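Local structure of beta-N-acetylglucosaminidase-like protein Glycoside hydrolase family 20 (Flavobacterium johnsoniae, 6YHH) at residues D184-R189 with G278-T283; G385-M390 with I414-P419; A448-E453 with D461-P466; T452-P457 with T539-G544; K507-I512 with F528-E533. The protein probably removes N-acetylglucosamine from chitin-derived oligosaccharides, as a family 20 chitobiase of bacterial chitin degradation. One frame throughout, in Å; residues are numbered along the deposited sequence. Where two conformers were deposited one is given.

Interactions 1 and 2 lie among the loops at the mouth of the family 20 catalytic barrel, and both are polar: interaction 1 is buried yet bridged largely by water, whereas interaction 2 is more open and rests on one amide-to-phenol bond. Interaction 3 is the apolar one, a methionine of strand 443-450 buried against helix 460-464. Interaction 4 shares Thr452 and Glu453 with it, and its arginine comes close to that of interaction 3; there a leucine packs on a loop from the C-terminal region. Interaction 5 lies wholly in that region, about 31 Å from interaction 1 between centres, and joins two helices through a partly exposed lysine.

Interaction 1: residues D184-R189 with G278-T283; sequences DDQGWR and GIFSPT
The carboxylate of Asp185 comes up to the rim of the Phe280 ring: OD2 of Asp185 lies near the ring plane, 3.7 Å from CD2 of Phe280, with carboxylate and ring planes 71° apart. Beside it NE2 of Gln186 stands 3.9 Å from CE2 of Phe280, its side chain crossing that of the phenylalanine at about a right angle. Gln186 gets there by a bend at chi2 (80°), which swings the amide round toward the ring. Arg155 holds OE1 of this amide and the carbonyl of Asn276 takes NE2, so its rotation is fixed from both ends. The type I turn from Asp184 to Gly187 links strand 177-184 to the short antiparallel strand 187-188 as a tight beta hairpin at the mouth of the (beta/alpha)8 barrel expected of this family, and the side chain of Asp185 is about 7 Å from that of Glu317, the predicted proton donor. Three waters fill in between the turn and the 278-283 loop. One gives a proton to OD2 of Asp185 at 2.8 Å and accepts one from N of Phe280 at 2.9 Å. A second joins Asp185 OD2 and Gln186 NE2 to the carbonyl of Gly278, and lies in the plane of the Phe280 ring at its edge. The third sits 2.8 Å from OD1 of Asp185, which also bonds the hydroxyl of Ser238, and 3.0 Å from O of Pro282.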
# COMPACT_ATOMS: atom_id res chain seq x y z
N ASP A 184 7.14 12.35 20.28
CA ASP A 184 8.36 11.93 20.91
C ASP A 184 9.43 12.94 20.47
O ASP A 184 9.09 14.06 19.92
CB ASP A 184 8.70 10.47 20.54
CG ASP A 184 9.45 9.77 21.62
OD1 ASP A 184 10.65 10.14 21.83
OD2 ASP A 184 8.91 8.88 22.28
N ASP A 185 10.69 12.65 20.74
CA ASP A 185 11.77 13.60 20.45
C ASP A 185 11.89 13.94 18.94
O ASP A 185 12.38 15.00 18.55
CB ASP A 185 13.14 13.04 20.90
CG ASP A 185 13.26 12.90 22.41
OD1 ASP A 185 13.34 13.97 23.09
OD2 ASP A 185 13.28 11.70 22.83
N GLN A 186 11.45 12.99 18.14
CA GLN A 186 11.63 12.99 16.70
C GLN A 186 10.44 13.60 15.94
O GLN A 186 10.41 13.54 14.70
CB GLN A 186 11.87 11.54 16.23
CG GLN A 186 13.15 10.95 16.73
CD GLN A 186 13.12 10.43 18.17
OE1 GLN A 186 12.09 10.40 18.83
NE2 GLN A 186 14.27 10.07 18.66
N GLY A 187 9.42 14.09 16.69
CA GLY A 187 8.32 14.77 16.04
C GLY A 187 7.01 14.68 16.79
O GLY A 187 6.77 13.74 17.49
N TRP A 188 6.23 15.75 16.64
CA TRP A 188 4.87 15.93 17.12
C TRP A 188 3.87 15.72 16.01
O TRP A 188 4.01 16.37 14.93
CB TRP A 188 4.72 17.41 17.64
CG TRP A 188 3.36 17.75 18.04
CD1 TRP A 188 2.36 18.09 17.22
CD2 TRP A 188 2.80 17.78 19.36
NE1 TRP A 188 1.21 18.28 17.91
CE2 TRP A 188 1.45 18.10 19.23
CE3 TRP A 188 3.31 17.53 20.64
CZ2 TRP A 188 0.59 18.19 20.35
CZ3 TRP A 188 2.50 17.63 21.71
CH2 TRP A 188 1.14 17.92 21.57
N ARG A 189 2.91 14.83 16.20
CA ARG A 189 2.05 14.39 15.12
C ARG A 189 0.55 14.74 15.16
O ARG A 189 -0.20 14.16 14.35
CB ARG A 189 2.13 12.87 15.00
CG ARG A 189 3.56 12.36 14.80
CD ARG A 189 4.28 12.99 13.60
NE ARG A 189 5.61 12.41 13.40
CZ ARG A 189 6.63 13.06 12.84
NH1 ARG A 189 6.51 14.32 12.42
NH2 ARG A 189 7.78 12.49 12.71
N GLY A 278 17.55 7.22 20.58
CA GLY A 278 18.21 7.24 21.90
C GLY A 278 17.35 7.90 22.97
O GLY A 278 16.16 8.00 22.84
N ILE A 279 18.00 8.14 24.09
CA ILE A 279 17.41 8.79 25.24
C ILE A 279 18.02 10.15 25.31
O ILE A 279 19.29 10.26 25.38
CB ILE A 279 17.69 8.02 26.56
CG1 ILE A 279 17.18 6.60 26.46
CG2 ILE A 279 17.01 8.78 27.68
CD1 ILE A 279 17.57 5.67 27.61
N PHE A 280 17.22 11.19 25.33
CA PHE A 280 17.70 12.55 25.21
C PHE A 280 17.38 13.36 26.45
O PHE A 280 16.45 13.01 27.25
CB PHE A 280 17.17 13.20 23.91
CG PHE A 280 17.64 12.43 22.67
CD1 PHE A 280 18.92 12.62 22.14
CD2 PHE A 280 16.87 11.44 22.14
CE1 PHE A 280 19.39 11.81 21.09
CE2 PHE A 280 17.30 10.68 21.08
CZ PHE A 280 18.55 10.86 20.55
N SER A 281 18.12 14.46 26.63
CA SER A 281 17.94 15.31 27.79
C SER A 281 16.77 16.34 27.84
O SER A 281 16.39 16.73 28.93
CB SER A 281 19.24 16.03 28.08
OG SER A 281 19.52 16.93 27.09
N PRO A 282 16.21 16.79 26.70
CA PRO A 282 15.23 17.85 26.82
C PRO A 282 13.95 17.37 27.57
O PRO A 282 13.39 16.33 27.27
CB PRO A 282 14.89 18.19 25.35
CG PRO A 282 16.17 17.88 24.61
CD PRO A 282 16.66 16.63 25.29
N THR A 283 13.60 18.11 28.59
CA THR A 283 12.59 17.72 29.54
C THR A 283 11.76 18.95 29.90
O THR A 283 12.31 20.04 30.26
CB THR A 283 13.23 17.17 30.88
OG1 THR A 283 14.22 16.19 30.59
CG2 THR A 283 12.23 16.51 31.79
O HOH W 1 13.88 9.34 21.64
O HOH W 2 14.43 10.53 25.08
O HOH W 3 14.39 14.04 25.69

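Interaction 2: residues G385-M390 with I414-P419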
# COMPACT_ATOMS: atom_id res chain seq x y z
N GLY A 385 12.41 -4.27 32.13
CA GLY A 385 12.78 -5.64 32.39
C GLY A 385 14.30 -5.77 32.26
O GLY A 385 15.03 -4.82 32.52
N PRO A 386 14.79 -6.91 31.82
CA PRO A 386 16.24 -7.08 31.80
C PRO A 386 17.05 -6.12 30.95
O PRO A 386 18.18 -5.82 31.27
CB PRO A 386 16.43 -8.54 31.33
CG PRO A 386 15.14 -8.85 30.58
CD PRO A 386 14.08 -8.11 31.40
N ASN A 387 16.48 -5.63 29.86
CA ASN A 387 17.16 -4.60 29.05
C ASN A 387 17.43 -3.28 29.82
O ASN A 387 18.31 -2.51 29.43
CB ASN A 387 16.38 -4.27 27.78
CG ASN A 387 16.28 -5.41 26.81
OD1 ASN A 387 16.99 -6.43 26.89
ND2 ASN A 387 15.35 -5.29 25.88
N GLU A 388 16.70 -3.04 30.89
CA GLU A 388 16.80 -1.85 31.79
C GLU A 388 17.35 -2.25 33.13
O GLU A 388 17.31 -1.47 34.08
CB GLU A 388 15.39 -1.22 31.91
CG GLU A 388 14.77 -0.72 30.62
CD GLU A 388 14.35 -1.75 29.60
OE1 GLU A 388 13.72 -2.78 30.00
OE2 GLU A 388 14.57 -1.49 28.37
N GLY A 389 17.87 -3.47 33.21
CA GLY A 389 18.45 -4.02 34.45
C GLY A 389 17.49 -4.47 35.51
O GLY A 389 17.88 -4.60 36.70
N MET A 390 16.25 -4.71 35.11
CA MET A 390 15.17 -5.09 36.02
C MET A 390 14.75 -6.52 35.77
O MET A 390 15.18 -7.14 34.81
CB MET A 390 13.97 -4.21 35.76
CG MET A 390 13.69 -3.21 36.85
SD MET A 390 13.54 -1.60 36.11
CE MET A 390 15.21 -1.15 36.60
N ILE A 414 8.24 -5.79 20.05
CA ILE A 414 8.38 -6.41 18.70
C ILE A 414 9.41 -5.64 17.82
O ILE A 414 9.98 -6.20 16.91
CB ILE A 414 7.01 -6.47 17.99
CG1 ILE A 414 6.22 -5.19 18.10
CG2 ILE A 414 6.14 -7.53 18.58
CD1 ILE A 414 5.02 -5.12 17.17
N ASP A 415 9.67 -4.35 18.14
CA ASP A 415 10.64 -3.62 17.39
C ASP A 415 12.04 -4.12 17.50
O ASP A 415 12.87 -3.83 16.62
CB ASP A 415 10.59 -2.13 17.80
CG ASP A 415 10.96 -1.93 19.23
OD1 ASP A 415 10.32 -2.58 20.08
OD2 ASP A 415 11.88 -1.10 19.54
N LEU A 416 12.36 -4.90 18.58
CA LEU A 416 13.74 -5.31 18.83
C LEU A 416 14.12 -6.57 18.06
O LEU A 416 15.20 -7.09 18.21
CB LEU A 416 13.87 -5.50 20.37
CG LEU A 416 13.64 -4.16 21.13
CD1 LEU A 416 13.80 -4.43 22.65
CD2 LEU A 416 14.43 -2.97 20.64
N MET A 417 13.15 -7.09 17.31
CA MET A 417 13.40 -8.20 16.37
C MET A 417 13.70 -9.54 17.02
O MET A 417 14.38 -10.42 16.42
CB MET A 417 14.45 -7.84 15.28
CG MET A 417 14.17 -6.48 14.61
SD MET A 417 12.47 -6.24 14.10
CE MET A 417 12.34 -7.39 12.76
N TYR A 418 13.21 -9.71 18.21
CA TYR A 418 13.35 -11.04 18.92
C TYR A 418 12.50 -12.12 18.27
O TYR A 418 11.50 -11.88 17.59
CB TYR A 418 12.98 -10.85 20.39
CG TYR A 418 13.75 -9.84 21.20
CD1 TYR A 418 15.10 -9.75 21.13
CD2 TYR A 418 13.11 -9.04 22.13
CE1 TYR A 418 15.83 -8.89 21.91
CE2 TYR A 418 13.81 -8.17 22.93
CZ TYR A 418 15.16 -8.08 22.82
OH TYR A 418 15.90 -7.22 23.64
N PRO A 419 12.88 -13.39 18.52
CA PRO A 419 12.08 -14.50 17.99
C PRO A 419 10.65 -14.51 18.53
O PRO A 419 10.43 -14.09 19.71
CB PRO A 419 12.83 -15.74 18.49
CG PRO A 419 14.17 -15.23 18.90
CD PRO A 419 13.99 -13.80 19.36
O HOH W 4 18.44 -7.50 23.93
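With chi1 at -65° in Asn387 and -58° in Tyr418, each CG stands opposite its own carbonyl carbon, and the two side chains reach for each other from opposite directions. They meet in a hydrogen bond from ND2 of Asn387 to OH of Tyr418, 3.0 Å long with an N-H...O angle of 151°. The amide nitrogen arrives at the edge of the phenol ring, and the hydroxyl lies somewhat out of the amide plane. CD1 of Leu416 closes in on ND2 of Asn387 at 3.7 Å, while CB of Leu416 lies over one face of the tyrosine ring, offset toward its rim. A water 2.6 Å from Tyr418 OH also gives a weak bond to OD1 of Asn387. Behind the asparagine, O of Gly385 takes the backbone N-H groups of Glu388 and Met390 from opposite faces. A phenylalanine in place of Tyr418 would probably leave ND2 without its acceptor and the amide freer to turn. Both segments follow strands of the catalytic barrel, 379-382 and 406-408; the side chain of Leu416 is about 6 Å from a bound Tris molecule, probably from the crystallisation liquor, consistent with loops bordering the active-site pocket of a glycosidase (beta/alpha)8 barrel.

Interaction 3: residues A448-E453 with D461-P466; sequences ATMWTE and DSRVWP
Met450 lays its side chain obliquely across Arg463 and Val464, joining the end of strand 443-450 to helix 460-464 as one strand-helix unit of the catalytic (beta/alpha)8 barrel. CE of Met450 is 3.3 Å from CB of Arg463, and CG of Met450 lies 3.6 Å from CG2 of Val464, with SD between the two neighbours. The chain leaves with CG anti to the backbone N and then bends at chi2 (59°), which brings SD over toward the helix, with CE carried on to Arg463. CE of Met450 also packs on CB of Ala455, 3.6 Å away, so the loop between strand and helix closes over it. One shell out, the strand is fixed by backbone bonds from Met450 to Met150 and Asp152 of strand 146-152, and Ile414 packs against both Met450 and Val464. On the helix side CG1 of Val464 sits 3.3 Å above one face of the Trp465 indole, which rests on Ala169 and Leu170 of helix 160-172. Arg463 gives the methionine its aliphatic stem and turns its head away, to the carbonyls of Cys560 and Ala557; NH1 of Arg463 also bonds OG of Ser462 at 3.1 Å, the hydroxyl 18° out of the guanidinium plane.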
# COMPACT_ATOMS: atom_id res chain seq x y z
N ALA A 448 1.55 -5.09 22.53
CA ALA A 448 2.76 -5.11 21.65
C ALA A 448 3.11 -3.67 21.36
O ALA A 448 2.18 -2.86 21.06
CB ALA A 448 2.49 -5.87 20.38
N THR A 449 4.39 -3.32 21.43
CA THR A 449 4.81 -1.95 21.18
C THR A 449 5.69 -1.85 19.95
O THR A 449 6.83 -2.27 19.96
CB THR A 449 5.60 -1.31 22.34
OG1 THR A 449 6.79 -2.10 22.64
CG2 THR A 449 4.74 -1.21 23.58
N MET A 450 5.16 -1.27 18.89
CA MET A 450 5.94 -1.02 17.67
C MET A 450 6.55 0.36 17.62
O MET A 450 5.98 1.31 17.04
CB MET A 450 5.17 -1.26 16.39
CG MET A 450 6.10 -1.26 15.16
SD MET A 450 7.39 -2.52 15.25
CE MET A 450 8.58 -1.77 14.12
N TRP A 451 7.67 0.49 18.30
CA TRP A 451 8.56 1.64 18.21
C TRP A 451 9.16 1.71 16.78
O TRP A 451 9.47 0.68 16.19
CB TRP A 451 9.63 1.60 19.24
CG TRP A 451 9.12 1.45 20.63
CD1 TRP A 451 9.04 0.31 21.36
CD2 TRP A 451 8.41 2.44 21.37
NE1 TRP A 451 8.40 0.55 22.57
CE2 TRP A 451 7.96 1.83 22.57
CE3 TRP A 451 8.08 3.75 21.13
CZ2 TRP A 451 7.32 2.56 23.58
CZ3 TRP A 451 7.46 4.47 22.12
CH2 TRP A 451 7.07 3.90 23.31
N THR A 452 9.26 2.93 16.22
CA THR A 452 9.59 3.06 14.78
C THR A 452 10.89 3.74 14.42
O THR A 452 11.05 4.14 13.26
CB THR A 452 8.40 3.67 14.03
OG1 THR A 452 8.07 4.97 14.55
CG2 THR A 452 7.21 2.80 14.04
N GLU A 453 11.89 3.70 15.31
CA GLU A 453 13.22 4.14 14.93
C GLU A 453 13.69 3.52 13.63
O GLU A 453 14.32 4.22 12.79
CB GLU A 453 14.25 3.80 15.96
CG GLU A 453 14.14 4.54 17.30
CD GLU A 453 13.25 3.98 18.34
OE1 GLU A 453 12.32 3.18 18.01
OE2 GLU A 453 13.54 4.30 19.54
N ASP A 461 4.79 -3.09 8.52
CA ASP A 461 4.02 -4.33 8.65
C ASP A 461 4.92 -5.60 8.76
O ASP A 461 4.56 -6.53 9.54
CB ASP A 461 3.06 -4.51 7.49
CG ASP A 461 1.98 -3.49 7.43
OD1 ASP A 461 1.79 -2.78 8.39
OD2 ASP A 461 1.28 -3.46 6.34
N SER A 462 6.11 -5.59 8.11
CA SER A 462 7.02 -6.71 8.21
C SER A 462 7.56 -6.89 9.63
O SER A 462 8.04 -7.99 10.01
CB SER A 462 8.20 -6.58 7.25
OG SER A 462 9.13 -5.62 7.61
N ARG A 463 7.62 -5.81 10.36
CA ARG A 463 8.04 -5.86 11.78
C ARG A 463 6.87 -6.31 12.69
O ARG A 463 7.02 -7.14 13.61
CB ARG A 463 8.63 -4.50 12.19
CG ARG A 463 10.13 -4.38 11.86
CD ARG A 463 10.53 -4.65 10.43
NE ARG A 463 11.99 -4.70 10.30
CZ ARG A 463 12.63 -5.55 9.49
NH1 ARG A 463 11.96 -6.28 8.58
NH2 ARG A 463 13.98 -5.60 9.52
N VAL A 464 5.70 -5.74 12.48
CA VAL A 464 4.53 -6.03 13.35
C VAL A 464 4.00 -7.45 13.16
O VAL A 464 3.69 -8.11 14.15
CB VAL A 464 3.42 -4.99 13.16
CG1 VAL A 464 2.22 -5.26 14.05
CG2 VAL A 464 4.01 -3.64 13.51
N TRP A 465 3.90 -7.89 11.92
CA TRP A 465 3.21 -9.15 11.52
C TRP A 465 4.19 -10.08 10.90
O TRP A 465 5.04 -9.66 10.08
CB TRP A 465 2.08 -8.82 10.52
CG TRP A 465 1.14 -7.75 11.07
CD1 TRP A 465 1.07 -6.40 10.71
CD2 TRP A 465 0.17 -7.92 12.13
NE1 TRP A 465 0.13 -5.76 11.51
CE2 TRP A 465 -0.43 -6.67 12.37
CE3 TRP A 465 -0.21 -9.03 12.95
CZ2 TRP A 465 -1.36 -6.49 13.37
CZ3 TRP A 465 -1.17 -8.85 13.92
CH2 TRP A 465 -1.73 -7.55 14.14
N PRO A 466 4.10 -11.41 11.20
CA PRO A 466 3.02 -12.01 11.94
C PRO A 466 3.25 -12.16 13.44
O PRO A 466 2.39 -12.76 14.13
CB PRO A 466 2.90 -13.39 11.31
CG PRO A 466 4.35 -13.72 11.03
CD PRO A 466 4.96 -12.40 10.58

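Interaction 4: residues T452-P457 with T539-G544; sequences TELATP and TRNKGG
Leu454 pushes its forked end into the loop 539-544, CD2 against Asn541 alone, CD1 against both Asn541 and Arg540. CD2 of Leu454 lies 3.9 Å from ND2 of Asn541 and 4.0 Å from its CB; CD1 of Leu454 is 4.1 Å from CB of Asn541 and equally far from CG of Arg540. The CB of Asn541 thus faces both branches of the leucine, and this is the close part of the contact: plain van der Waals touching, with the arginine stem sliding past the leucine in the opposite direction. The stem can do so because it is stretched out, CG anti to the backbone N (chi1 174°) and straight on to NE, which sends the guanidinium beyond the leucine to a salt bridge with Asp558 and a bond from NE to the hydroxyl of Tyr547. That head also comes near another positive one, that of Arg463, and the carboxylate of Asp558 probably eases the proximity. Thr452 to Ala455 make a type I turn just after strand 443-450, the last of the barrel, whereas 539-544 belongs to the C-terminal region, so the leucine makes one of the contacts between the two. Asn541 is set by its OD1, which accepts from N of Tyr547, and by its carbonyl, which takes N of Gly544. The other side is looser. Leu454 itself is partly exposed, the outer residues of the 539-544 loop are exposed, and the carboxylate of Glu453 swings away from the loop to bond a bound Tris molecule.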
# COMPACT_ATOMS: atom_id res chain seq x y z
N THR A 452 9.26 2.93 16.22
CA THR A 452 9.59 3.06 14.78
C THR A 452 10.89 3.74 14.42
O THR A 452 11.05 4.14 13.26
CB THR A 452 8.40 3.67 14.03
OG1 THR A 452 8.07 4.97 14.55
CG2 THR A 452 7.21 2.80 14.04
N GLU A 453 11.89 3.70 15.31
CA GLU A 453 13.22 4.14 14.93
C GLU A 453 13.69 3.52 13.63
O GLU A 453 14.32 4.22 12.79
CB GLU A 453 14.25 3.80 15.96
CG GLU A 453 14.14 4.54 17.30
CD GLU A 453 13.25 3.98 18.34
OE1 GLU A 453 12.32 3.18 18.01
OE2 GLU A 453 13.54 4.30 19.54
N LEU A 454 13.44 2.19 13.47
CA LEU A 454 13.97 1.44 12.40
C LEU A 454 12.90 0.81 11.48
O LEU A 454 13.15 -0.25 10.90
CB LEU A 454 14.92 0.33 12.92
CG LEU A 454 16.05 0.81 13.84
CD1 LEU A 454 16.89 -0.36 14.45
CD2 LEU A 454 16.97 1.87 13.14
N ALA A 455 11.75 1.44 11.41
CA ALA A 455 10.66 0.97 10.53
C ALA A 455 10.01 2.15 9.84
O ALA A 455 9.41 2.99 10.47
CB ALA A 455 9.66 0.19 11.30
N THR A 456 10.03 2.10 8.53
CA THR A 456 9.35 3.10 7.69
C THR A 456 7.95 2.63 7.45
O THR A 456 7.61 1.50 7.77
CB THR A 456 10.06 3.19 6.34
OG1 THR A 456 10.07 1.86 5.77
CG2 THR A 456 11.51 3.68 6.53
N PRO A 457 7.13 3.47 6.82
CA PRO A 457 5.80 2.94 6.42
C PRO A 457 5.89 1.74 5.53
O PRO A 457 4.95 0.93 5.52
CB PRO A 457 5.20 4.11 5.63
CG PRO A 457 5.85 5.27 6.29
CD PRO A 457 7.25 4.92 6.61
N THR A 539 21.47 -3.57 18.80
CA THR A 539 22.67 -3.75 18.08
C THR A 539 22.63 -3.43 16.61
O THR A 539 23.68 -3.39 15.92
CB THR A 539 23.19 -5.19 18.28
OG1 THR A 539 22.28 -6.16 17.72
CG2 THR A 539 23.35 -5.47 19.75
N ARG A 540 21.46 -3.24 16.02
CA ARG A 540 21.41 -2.82 14.63
C ARG A 540 21.87 -1.36 14.45
O ARG A 540 22.66 -1.08 13.55
CB ARG A 540 20.01 -3.01 14.01
CG ARG A 540 19.89 -2.44 12.57
CD ARG A 540 18.72 -3.00 11.75
NE ARG A 540 18.77 -2.34 10.44
CZ ARG A 540 17.80 -2.23 9.56
NH1 ARG A 540 16.65 -2.85 9.73
NH2 ARG A 540 17.97 -1.61 8.42
N ASN A 541 21.32 -0.48 15.26
CA ASN A 541 21.64 0.98 15.17
C ASN A 541 22.48 1.29 16.39
O ASN A 541 21.96 1.80 17.40
CB ASN A 541 20.34 1.71 15.20
CG ASN A 541 20.51 3.21 15.01
OD1 ASN A 541 21.59 3.67 14.69
ND2 ASN A 541 19.47 3.98 15.29
N LYS A 542 23.76 0.97 16.32
CA LYS A 542 24.58 1.04 17.52
C LYS A 542 24.69 2.47 18.00
O LYS A 542 25.05 3.37 17.25
CB LYS A 542 25.95 0.46 17.26
CG LYS A 542 25.85 -0.99 16.85
CD LYS A 542 27.19 -1.59 16.45
CE LYS A 542 27.06 -3.09 16.24
NZ LYS A 542 26.27 -3.43 15.05
N GLY A 543 24.38 2.68 19.27
CA GLY A 543 24.43 4.02 19.84
C GLY A 543 23.37 4.95 19.36
O GLY A 543 23.41 6.18 19.71
N GLY A 544 22.49 4.47 18.47
CA GLY A 544 21.44 5.35 17.96
C GLY A 544 21.87 6.28 16.86
O GLY A 544 21.01 6.98 16.30

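Interaction 5: residues K507-I512 with F528-E533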
# COMPACT_ATOMS: atom_id res chain seq x y z
N LYS A 507 4.63 -8.84 0.86
CA LYS A 507 4.80 -8.27 -0.50
C LYS A 507 5.86 -7.17 -0.58
O LYS A 507 6.56 -7.05 -1.61
CB LYS A 507 3.44 -7.78 -1.06
CG LYS A 507 2.84 -6.55 -0.43
CD LYS A 507 1.41 -6.34 -0.87
CE LYS A 507 0.86 -5.05 -0.38
NZ LYS A 507 -0.63 -4.92 -0.64
N ASN A 508 6.01 -6.35 0.47
CA ASN A 508 6.98 -5.29 0.42
C ASN A 508 8.41 -5.86 0.49
O ASN A 508 9.36 -5.20 0.08
CB ASN A 508 6.73 -4.21 1.51
CG ASN A 508 5.74 -3.15 1.08
OD1 ASN A 508 5.53 -2.08 1.83
ND2 ASN A 508 5.12 -3.36 -0.04
N LYS A 509 8.62 -7.10 0.97
CA LYS A 509 9.91 -7.70 0.98
C LYS A 509 10.42 -7.86 -0.44
O LYS A 509 11.58 -7.61 -0.72
CB LYS A 509 9.80 -9.10 1.63
CG LYS A 509 11.06 -9.92 1.64
CD LYS A 509 10.77 -11.27 2.24
CE LYS A 509 12.02 -12.08 2.33
NZ LYS A 509 11.80 -13.31 3.15
N ALA A 510 9.53 -8.20 -1.38
CA ALA A 510 9.99 -8.38 -2.79
C ALA A 510 10.39 -7.07 -3.44
O ALA A 510 11.26 -7.05 -4.28
CB ALA A 510 8.92 -9.07 -3.66
N VAL A 511 9.75 -5.96 -3.09
CA VAL A 511 10.12 -4.69 -3.53
C VAL A 511 11.56 -4.37 -3.11
O VAL A 511 12.38 -3.87 -3.92
CB VAL A 511 9.22 -3.60 -2.94
CG1 VAL A 511 9.72 -2.23 -3.34
CG2 VAL A 511 7.77 -3.83 -3.39
N ILE A 512 11.85 -4.62 -1.84
CA ILE A 512 13.21 -4.40 -1.31
C ILE A 512 14.21 -5.29 -2.03
O ILE A 512 15.27 -4.83 -2.42
CB ILE A 512 13.26 -4.60 0.20
CG1 ILE A 512 12.47 -3.43 0.86
CG2 ILE A 512 14.68 -4.55 0.72
CD1 ILE A 512 12.07 -3.75 2.29
N PHE A 528 18.35 -16.33 0.40
CA PHE A 528 19.31 -15.95 1.45
C PHE A 528 18.57 -15.23 2.63
O PHE A 528 18.99 -15.40 3.78
CB PHE A 528 20.43 -15.07 0.92
CG PHE A 528 21.67 -15.07 1.81
CD1 PHE A 528 22.30 -16.29 2.15
CD2 PHE A 528 22.22 -13.92 2.29
CE1 PHE A 528 23.36 -16.28 3.05
CE2 PHE A 528 23.30 -13.91 3.14
CZ PHE A 528 23.89 -15.11 3.51
N THR A 529 17.49 -14.48 2.39
CA THR A 529 16.76 -13.92 3.53
C THR A 529 16.26 -15.00 4.45
O THR A 529 16.10 -14.80 5.65
CB THR A 529 15.57 -13.04 3.19
OG1 THR A 529 14.52 -13.87 2.66
CG2 THR A 529 15.91 -11.96 2.27
N ASN A 530 16.04 -16.22 3.91
CA ASN A 530 15.51 -17.32 4.69
C ASN A 530 16.45 -18.03 5.64
O ASN A 530 16.01 -18.95 6.38
CB ASN A 530 14.77 -18.31 3.76
CG ASN A 530 13.56 -17.70 3.10
OD1 ASN A 530 12.93 -16.78 3.63
ND2 ASN A 530 13.20 -18.25 1.97
N VAL A 531 17.71 -17.56 5.73
CA VAL A 531 18.65 -17.92 6.76
C VAL A 531 19.20 -16.76 7.54
O VAL A 531 20.04 -16.97 8.38
CB VAL A 531 19.78 -18.82 6.26
CG1 VAL A 531 19.20 -20.16 5.87
CG2 VAL A 531 20.64 -18.18 5.14
N CYS A 532 18.69 -15.56 7.29
CA CYS A 532 19.26 -14.35 7.92
C CYS A 532 18.17 -13.56 8.71
O CYS A 532 17.00 -13.61 8.36
CB CYS A 532 19.84 -13.41 6.90
SG CYS A 532 21.30 -14.00 6.02
N GLU A 533 18.60 -12.99 9.81
CA GLU A 533 17.73 -12.24 10.72
C GLU A 533 18.35 -10.92 11.07
O GLU A 533 19.52 -10.82 11.26
CB GLU A 533 17.38 -13.07 11.94
CG GLU A 533 16.73 -14.41 11.54
CD GLU A 533 16.39 -15.31 12.73
OE1 GLU A 533 16.54 -14.95 13.90
OE2 GLU A 533 16.02 -16.49 12.48
O HOH W 5 12.68 -14.91 5.51
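Lys509 and Thr529 reach toward each other tip to tip between helices 507-517 and 523-529. From CB the lysine runs straight out from its helix: CG is anti to the backbone N (chi1 176°), and every later torsion is likewise close to 180°, so CB, CG and CD serve as a rod that carries the charge to the other helix. CE of Lys509 is the first atom to arrive, 3.1 Å from OG1 of Thr529 and 3.9 Å from its methyl CG2. NZ of Lys509 then gives a hydrogen bond of 2.8 Å to OG1 of Thr529, and lies 3.7 Å from OD1 of Asn530. A water 3.0 Å from NZ of Lys509 accepts a weak bond from it and donates to OD1 of Asn530 at 2.7 Å, making an indirect link to the asparagine. Both helices belong to the C-terminal helical region beyond the catalytic barrel, and the 507-517 helix also faces the second subunit, where Val511 packs on Glu499 of that chain. Thr529 holds OG1 between its backbone N and carbonyl carbon (chi1 71°), where the hydroxyl also bonds the carbonyl of Asn526, one turn back. Were Lys509 cut back to an alanine, the Thr529 hydroxyl would probably lose its charged donor and the space spanned by the lysine chain would open between the helices. Past the helix end, N of Cys532 bonds back to O of Thr529.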